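Local structure of Udp-n-acetylglucosamine pyrophosphorylase (Trypanosoma brucei, 4BQH) at residues K418-G421 with A422-M426; V178-G182 with Q183-E187; L507-V510 with G511-L515. The protein probably catalyses the formation of UDP-N-acetylglucosamine and diphosphate from UTP and N-acetyl-alpha-D-glucosamine 1-phosphate. One frame throughout, in Å; residues are numbered along the deposited sequence.

Contact 1. Residues K418-G421 with A422-M426; sequences KDSG and AFRIM
Ser420 and Arg424 meet where a type I beta turn, Lys418 to Gly421, runs into strand 423-427 of the mixed sheet, and the contact illustrates how an arginine can reach back to grip the turn it follows. Ala422 starts the transition, its backbone already pairing with Val304 of the neighbouring strand 304-309. Phe423 stacks its ring on Trp328 and takes no side-chain part in the turn, but its backbone stays involved: its N donates to a water, 3.1 Å off, that is weakly bonded to Ser420 O, and its carbonyl O accepts from Arg424 NH1 at 2.9 Å. Arg424 then bends at chi2 (-73°), which swings the guanidinium back over the turn. NH1 donates to Ser420 O at 2.9 Å from above the carbonyl plane, and thus clasps carbonyls from both segments. NH2 adds a weak bond to Ser420 OG, 3.0 Å away and in the guanidinium plane. A salt bridge from NE to Glu300 steadies the group and probably offsets the like charge of Lys418, whose NZ approaches Arg424 NH2 to 3.7 Å. One water accepts from both cations, at 2.9 Å from Arg424 NH2 and, weakly, at 3.4 Å from Lys418 NZ.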
loop_
_atom_site.group_PDB
_atom_site.type_symbol
_atom_site.label_atom_id
_atom_site.label_comp_id
_atom_site.label_asym_id
_atom_site.label_seq_id
_atom_site.Cartn_x
_atom_site.Cartn_y
_atom_site.Cartn_z
ATOM N N LYS A 418 15.951 21.353 -2.748
ATOM C CA LYS A 418 15.144 22.483 -2.299
ATOM C C LYS A 418 15.490 22.826 -0.860
ATOM O O LYS A 418 15.732 21.930 -0.049
ATOM C CB LYS A 418 13.648 22.140 -2.377
ATOM C CG LYS A 418 13.202 21.588 -3.724
ATOM C CD LYS A 418 11.706 21.761 -3.982
ATOM C CE LYS A 418 10.816 21.187 -2.884
ATOM N NZ LYS A 418 10.433 22.221 -1.878
ATOM N N ASP A 419 15.494 24.121 -0.538
ATOM C CA ASP A 419 15.740 24.574 0.824
ATOM C C ASP A 419 14.782 23.917 1.812
ATOM O O ASP A 419 15.173 23.578 2.915
ATOM C CB ASP A 419 15.590 26.097 0.939
ATOM C CG ASP A 419 16.766 26.860 0.354
ATOM O OD1 ASP A 419 17.890 26.309 0.255
ATOM O OD2 ASP A 419 16.559 28.038 0.012
ATOM N N SER A 420 13.529 23.744 1.408
ATOM C CA SER A 420 12.514 23.199 2.305
ATOM C C SER A 420 12.382 21.674 2.153
ATOM O O SER A 420 11.536 21.053 2.812
ATOM C CB SER A 420 11.167 23.900 2.083
ATOM O OG SER A 420 10.689 23.654 0.776
ATOM N N GLY A 421 13.241 21.080 1.329
ATOM C CA GLY A 421 13.245 19.615 1.159
ATOM C C GLY A 421 12.101 19.097 0.287
ATOM O O GLY A 421 11.145 19.826 -0.017
ATOM N N ALA A 422 12.197 17.820 -0.096
ATOM C CA ALA A 422 11.231 17.214 -1.020
ATOM C C ALA A 422 10.485 16.049 -0.352
ATOM O O ALA A 422 9.871 15.220 -1.036
ATOM C CB ALA A 422 11.934 16.773 -2.301
ATOM N N PHE A 423 10.559 16.014 0.987
ATOM C CA PHE A 423 9.779 15.065 1.811
ATOM C C PHE A 423 8.663 15.786 2.576
ATOM O O PHE A 423 8.905 16.801 3.237
ATOM C CB PHE A 423 10.718 14.346 2.801
ATOM C CG PHE A 423 10.007 13.342 3.687
ATOM C CD1 PHE A 423 9.875 12.015 3.275
ATOM C CD2 PHE A 423 9.482 13.714 4.908
ATOM C CE1 PHE A 423 9.244 11.087 4.076
ATOM C CE2 PHE A 423 8.844 12.784 5.736
ATOM C CZ PHE A 423 8.725 11.467 5.307
ATOM N N ARG A 424 7.433 15.287 2.464
ATOM C CA ARG A 424 6.316 15.889 3.196
ATOM C C ARG A 424 5.499 14.836 3.944
ATOM O O ARG A 424 5.409 13.669 3.533
ATOM C CB ARG A 424 5.394 16.652 2.246
ATOM C CG ARG A 424 6.042 17.833 1.499
ATOM C CD ARG A 424 6.254 18.970 2.485
ATOM N NE ARG A 424 6.861 20.155 1.853
ATOM C CZ ARG A 424 8.163 20.411 1.796
ATOM N NH1 ARG A 424 9.059 19.555 2.302
ATOM N NH2 ARG A 424 8.576 21.537 1.202
ATOM N N ILE A 425 4.913 15.278 5.047
ATOM C CA ILE A 425 3.994 14.463 5.851
ATOM C C ILE A 425 2.596 15.043 5.699
ATOM O O ILE A 425 2.414 16.280 5.764
ATOM C CB ILE A 425 4.376 14.553 7.336
ATOM C CG1 ILE A 425 5.670 13.752 7.577
ATOM C CG2 ILE A 425 3.220 14.041 8.222
ATOM C CD1 ILE A 425 6.334 14.008 8.925
ATOM N N MET A 426 1.607 14.163 5.522
ATOM C CA MET A 426 0.196 14.560 5.565
ATOM C C MET A 426 -0.460 13.756 6.701
ATOM O O MET A 426 -0.583 12.546 6.607
ATOM C CB MET A 426 -0.494 14.312 4.214
ATOM C CG MET A 426 -1.929 14.843 4.155
ATOM S SD MET A 426 -2.545 14.805 2.446
ATOM C CE MET A 426 -2.912 13.125 2.260
HETATM O O HOH W 1 7.320 23.134 -0.807
HETATM O O HOH W 2 11.582 17.751 3.392
#

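Contact 2. Residues V178-G182 with Q183-E187; sequences VMTSG and QNDAE
Thr180 and Asp185 join strand 175-180 to the start of the helix that follows it by a bond between side chains. Thr180 OG1 donates to Asp185 OD2 over 2.7 Å, and OD2 receives the proton on its anti lone pair, turned away from OD1. Asp185 can offer that oxygen because its CG stands opposite the backbone N (chi1 -180°), while OD1 is held by Gln189 one helical turn on.

Bonds between side chain and backbone form a reciprocal pair. Ser181 N donates to Asn184 OD1 at 2.8 Å, the N-H lying well above the amide carbonyl plane, and Asn184 N answers with a bond to Ser181 OG at 2.9 Å. The hydroxyl stands between the serine's own N and carbonyl carbon (chi1 70°), which brings OG to that N-H; the same N-H makes a weak bond of 3.2 Å to Ser181 O. The other end of the amide, Asn184 ND2, is tied to Ala120 O, so the asparagine's rotation is fixed from two directions.

There is also a close van der Waals contact, Thr180 CB lying 3.3 Å from Asn184 OD1. Solvent makes a last link: one water donates to Gly182 O and accepts from Ala186 N, both at 3.0 Å.

The whole is the strand-to-helix corner of a beta-alpha-beta crossover, in which strand 175-180, helix 185-194 and the parallel strand 205-209 build part of the GT-A-type nucleotidyltransferase fold.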
loop_
_atom_site.group_PDB
_atom_site.type_symbol
_atom_site.label_atom_id
_atom_site.label_comp_id
_atom_site.label_asym_id
_atom_site.label_seq_id
_atom_site.Cartn_x
_atom_site.Cartn_y
_atom_site.Cartn_z
ATOM N N VAL A 178 -0.293 -4.236 -9.733
ATOM C CA VAL A 178 -0.641 -5.222 -8.715
ATOM C C VAL A 178 0.630 -6.021 -8.386
ATOM O O VAL A 178 1.108 -6.789 -9.222
ATOM C CB VAL A 178 -1.762 -6.161 -9.226
ATOM C CG1 VAL A 178 -2.114 -7.210 -8.169
ATOM C CG2 VAL A 178 -2.979 -5.330 -9.584
ATOM N N MET A 179 1.189 -5.803 -7.194
ATOM C CA MET A 179 2.458 -6.437 -6.858
ATOM C C MET A 179 2.224 -7.774 -6.173
ATOM O O MET A 179 1.939 -7.857 -4.984
ATOM C CB MET A 179 3.384 -5.537 -6.017
ATOM C CG MET A 179 4.800 -6.137 -6.022
ATOM S SD MET A 179 5.981 -5.086 -5.152
ATOM C CE MET A 179 5.608 -5.509 -3.467
ATOM N N THR A 180 2.357 -8.826 -6.962
ATOM C CA THR A 180 2.013 -10.171 -6.525
ATOM C C THR A 180 3.238 -10.802 -5.845
ATOM O O THR A 180 4.294 -10.185 -5.737
ATOM C CB THR A 180 1.617 -10.998 -7.746
ATOM O OG1 THR A 180 2.667 -10.897 -8.721
ATOM C CG2 THR A 180 0.309 -10.452 -8.361
ATOM N N SER A 181 3.086 -12.043 -5.396
ATOM C CA SER A 181 4.245 -12.885 -5.114
ATOM C C SER A 181 4.498 -13.816 -6.298
ATOM O O SER A 181 3.607 -14.038 -7.137
ATOM C CB SER A 181 4.030 -13.706 -3.837
ATOM O OG SER A 181 3.038 -14.717 -4.016
ATOM N N GLY A 182 5.706 -14.378 -6.361
ATOM C CA GLY A 182 6.006 -15.381 -7.374
ATOM C C GLY A 182 4.976 -16.496 -7.330
ATOM O O GLY A 182 4.464 -16.939 -8.365
ATOM N N GLN A 183 4.631 -16.915 -6.124
ATOM C CA GLN A 183 3.713 -18.031 -5.979
ATOM C C GLN A 183 2.253 -17.711 -6.241
ATOM O O GLN A 183 1.526 -18.575 -6.699
ATOM C CB GLN A 183 3.891 -18.703 -4.628
ATOM C CG GLN A 183 5.194 -19.481 -4.569
ATOM C CD GLN A 183 5.330 -20.319 -3.315
ATOM O OE1 GLN A 183 5.028 -19.863 -2.202
ATOM N NE2 GLN A 183 5.795 -21.556 -3.485
ATOM N N ASN A 184 1.820 -16.475 -5.976
ATOM C CA ASN A 184 0.405 -16.136 -6.116
ATOM C C ASN A 184 0.042 -15.369 -7.389
ATOM O O ASN A 184 -1.120 -15.007 -7.596
ATOM C CB ASN A 184 -0.148 -15.466 -4.833
ATOM C CG ASN A 184 0.120 -13.961 -4.752
ATOM O OD1 ASN A 184 0.580 -13.324 -5.704
ATOM N ND2 ASN A 184 -0.189 -13.386 -3.594
ATOM N N ASP A 185 1.033 -15.150 -8.249
ATOM C CA ASP A 185 0.820 -14.282 -9.405
ATOM C C ASP A 185 -0.232 -14.838 -10.362
ATOM O O ASP A 185 -1.187 -14.151 -10.720
ATOM C CB ASP A 185 2.134 -13.965 -10.123
ATOM C CG ASP A 185 1.924 -13.055 -11.322
ATOM O OD1 ASP A 185 1.565 -13.560 -12.407
ATOM O OD2 ASP A 185 2.070 -11.830 -11.186
ATOM N N ALA A 186 -0.071 -16.110 -10.730
ATOM C CA ALA A 186 -0.979 -16.734 -11.692
ATOM C C ALA A 186 -2.412 -16.750 -11.193
ATOM O O ALA A 186 -3.333 -16.412 -11.929
ATOM C CB ALA A 186 -0.500 -18.147 -12.007
ATOM N N GLU A 187 -2.612 -17.138 -9.938
ATOM C CA GLU A 187 -3.958 -17.202 -9.399
ATOM C C GLU A 187 -4.557 -15.795 -9.286
ATOM O O GLU A 187 -5.759 -15.620 -9.484
ATOM C CB GLU A 187 -4.004 -17.984 -8.075
ATOM C CG GLU A 187 -3.470 -17.256 -6.853
ATOM C CD GLU A 187 -3.440 -18.134 -5.607
ATOM O OE1 GLU A 187 -4.480 -18.717 -5.249
ATOM O OE2 GLU A 187 -2.366 -18.240 -4.990
HETATM O O HOH W 3 2.131 -17.943 -9.897
#

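Contact 3. Residues L507-V510 with G511-L515; sequences LVSV and GGEGL. With SO4 (sulfate ion), chain B.
A glycine-rich loop between strand 501-504 and helix 519-528 doubles back on itself here, and Ser509 and Glu513 show how two polar side chains can fold such a loop without regular secondary structure. The serine hydroxyl bridges the bend. Its OG, anti to its own N (chi1 -163°), donates to Glu513 O at 2.7 Å, in the carbonyl plane and on a lone pair, and accepts from Gly512 N at 2.9 Å. One buried residue thereby ties down two points of the returning chain.

Glu513 reaches across in the other direction. Bent at chi2 (-66°), it brings its carboxylate up to two successive backbone N-H groups: Val510 N donates to OE2 at 3.1 Å, with a fairly straight N-H...O angle of 160°, and Gly511 N donates to OE1 at 2.8 Å. Both oxygens use their syn lone pairs, so the carboxylate straddles the top of the bend. Arg157 of helix 147-166 forms a salt bridge to OE2, docking the loop on that helix; together these donors probably favour the ionised form.

Apolar contact adds to these bonds. Val508 CG1 meets Leu515 CD2 at 3.9 Å, the two side chains crossing at about a right angle, and the same leucine methyl comes near Ser509 CB. Trp462 of helix 448-471 packs against Ser509 and Leu515.

Gly512 and Gly514 both have positive phi, with backbone angles at which a CB would press on the preceding carbonyl O. At the mouth of the loop a water donates to Val508 O at 2.7 Å and to Gly514 O at 3.1 Å. A sulfate, probably from the crystallisation liquor, lies on the flank of 511-515 turned away from 507-510, bound also by Arg516 N; Gly514 N donates to its O3 at 2.9 Å.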
loop_
_atom_site.group_PDB
_atom_site.type_symbol
_atom_site.label_atom_id
_atom_site.label_comp_id
_atom_site.label_asym_id
_atom_site.label_seq_id
_atom_site.Cartn_x
_atom_site.Cartn_y
_atom_site.Cartn_z
ATOM N N LEU A 507 -18.747 2.998 -6.181
ATOM C CA LEU A 507 -19.263 3.478 -7.481
ATOM C C LEU A 507 -20.249 4.634 -7.318
ATOM O O LEU A 507 -20.472 5.426 -8.258
ATOM C CB LEU A 507 -19.869 2.311 -8.287
ATOM C CG LEU A 507 -18.864 1.243 -8.727
ATOM C CD1 LEU A 507 -19.530 0.102 -9.485
ATOM C CD2 LEU A 507 -17.696 1.807 -9.537
ATOM N N VAL A 508 -20.804 4.776 -6.118
ATOM C CA VAL A 508 -21.599 5.960 -5.772
ATOM C C VAL A 508 -20.767 7.119 -5.231
ATOM O O VAL A 508 -20.897 8.257 -5.702
ATOM C CB VAL A 508 -22.736 5.622 -4.777
ATOM C CG1 VAL A 508 -23.521 6.864 -4.406
ATOM C CG2 VAL A 508 -23.660 4.595 -5.419
ATOM N N SER A 509 -19.921 6.835 -4.241
ATOM C CA SER A 509 -19.206 7.897 -3.533
ATOM C C SER A 509 -17.882 7.390 -3.025
ATOM O O SER A 509 -17.823 6.306 -2.446
ATOM C CB SER A 509 -20.016 8.344 -2.322
ATOM O OG SER A 509 -19.576 9.580 -1.836
ATOM N N VAL A 510 -16.826 8.197 -3.214
ATOM C CA VAL A 510 -15.526 7.892 -2.601
ATOM C C VAL A 510 -15.129 8.936 -1.568
ATOM O O VAL A 510 -14.207 8.694 -0.778
ATOM C CB VAL A 510 -14.375 7.784 -3.635
ATOM C CG1 VAL A 510 -14.430 6.455 -4.386
ATOM C CG2 VAL A 510 -14.359 8.994 -4.572
ATOM N N GLY A 511 -15.818 10.076 -1.543
ATOM C CA GLY A 511 -15.514 11.093 -0.551
ATOM C C GLY A 511 -16.697 11.822 0.028
ATOM O O GLY A 511 -16.533 12.900 0.594
ATOM N N GLY A 512 -17.898 11.259 -0.114
ATOM C CA GLY A 512 -19.094 11.942 0.395
ATOM C C GLY A 512 -19.923 12.648 -0.668
ATOM O O GLY A 512 -21.041 13.067 -0.401
ATOM N N GLU A 513 -19.379 12.769 -1.872
ATOM C CA GLU A 513 -20.093 13.341 -3.023
ATOM C C GLU A 513 -21.073 12.354 -3.663
ATOM O O GLU A 513 -20.995 11.131 -3.456
ATOM C CB GLU A 513 -19.060 13.784 -4.087
ATOM C CG GLU A 513 -18.639 12.697 -5.085
ATOM C CD GLU A 513 -17.858 11.533 -4.461
ATOM O OE1 GLU A 513 -17.305 11.680 -3.357
ATOM O OE2 GLU A 513 -17.803 10.462 -5.080
ATOM N N GLY A 514 -22.007 12.877 -4.455
ATOM C CA GLY A 514 -22.785 12.016 -5.321
ATOM C C GLY A 514 -23.989 11.407 -4.624
ATOM O O GLY A 514 -24.598 10.481 -5.154
ATOM N N LEU A 515 -24.320 11.913 -3.437
ATOM C CA LEU A 515 -25.416 11.334 -2.642
ATOM C C LEU A 515 -26.754 12.038 -2.851
ATOM O O LEU A 515 -27.801 11.476 -2.522
ATOM C CB LEU A 515 -25.078 11.319 -1.140
ATOM C CG LEU A 515 -23.818 10.538 -0.737
ATOM C CD1 LEU A 515 -23.665 10.521 0.780
ATOM C CD2 LEU A 515 -23.859 9.124 -1.297
HETATM S S SO4 B . -23.651 15.893 -4.568
HETATM O O1 SO4 B . -24.297 17.060 -5.219
HETATM O O2 SO4 B . -23.520 16.201 -3.124
HETATM O O3 SO4 B . -22.286 15.683 -5.124
HETATM O O4 SO4 B . -24.501 14.695 -4.768
HETATM O O HOH W 4 -22.916 8.979 -7.312
#

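How the contacts relate
Three short-range contacts, following one another along the chain as contact 2, contact 1 and contact 3, lie in separate parts of one chain. Contacts 1 and 2 belong to the same mixed sheet but lie on opposite sides of the chain's centre, their own centres 34 Å apart and their nearest atoms about 19 Å. Contact 3 stands apart from that sheet, its centre 31 Å from each of the others, with nearest atoms about 13 Å from contact 1 and about 16 Å from contact 2. The side chain of Ser181 in contact 2 is about 11 Å from the bound allosteric inhibitor, too far to touch it.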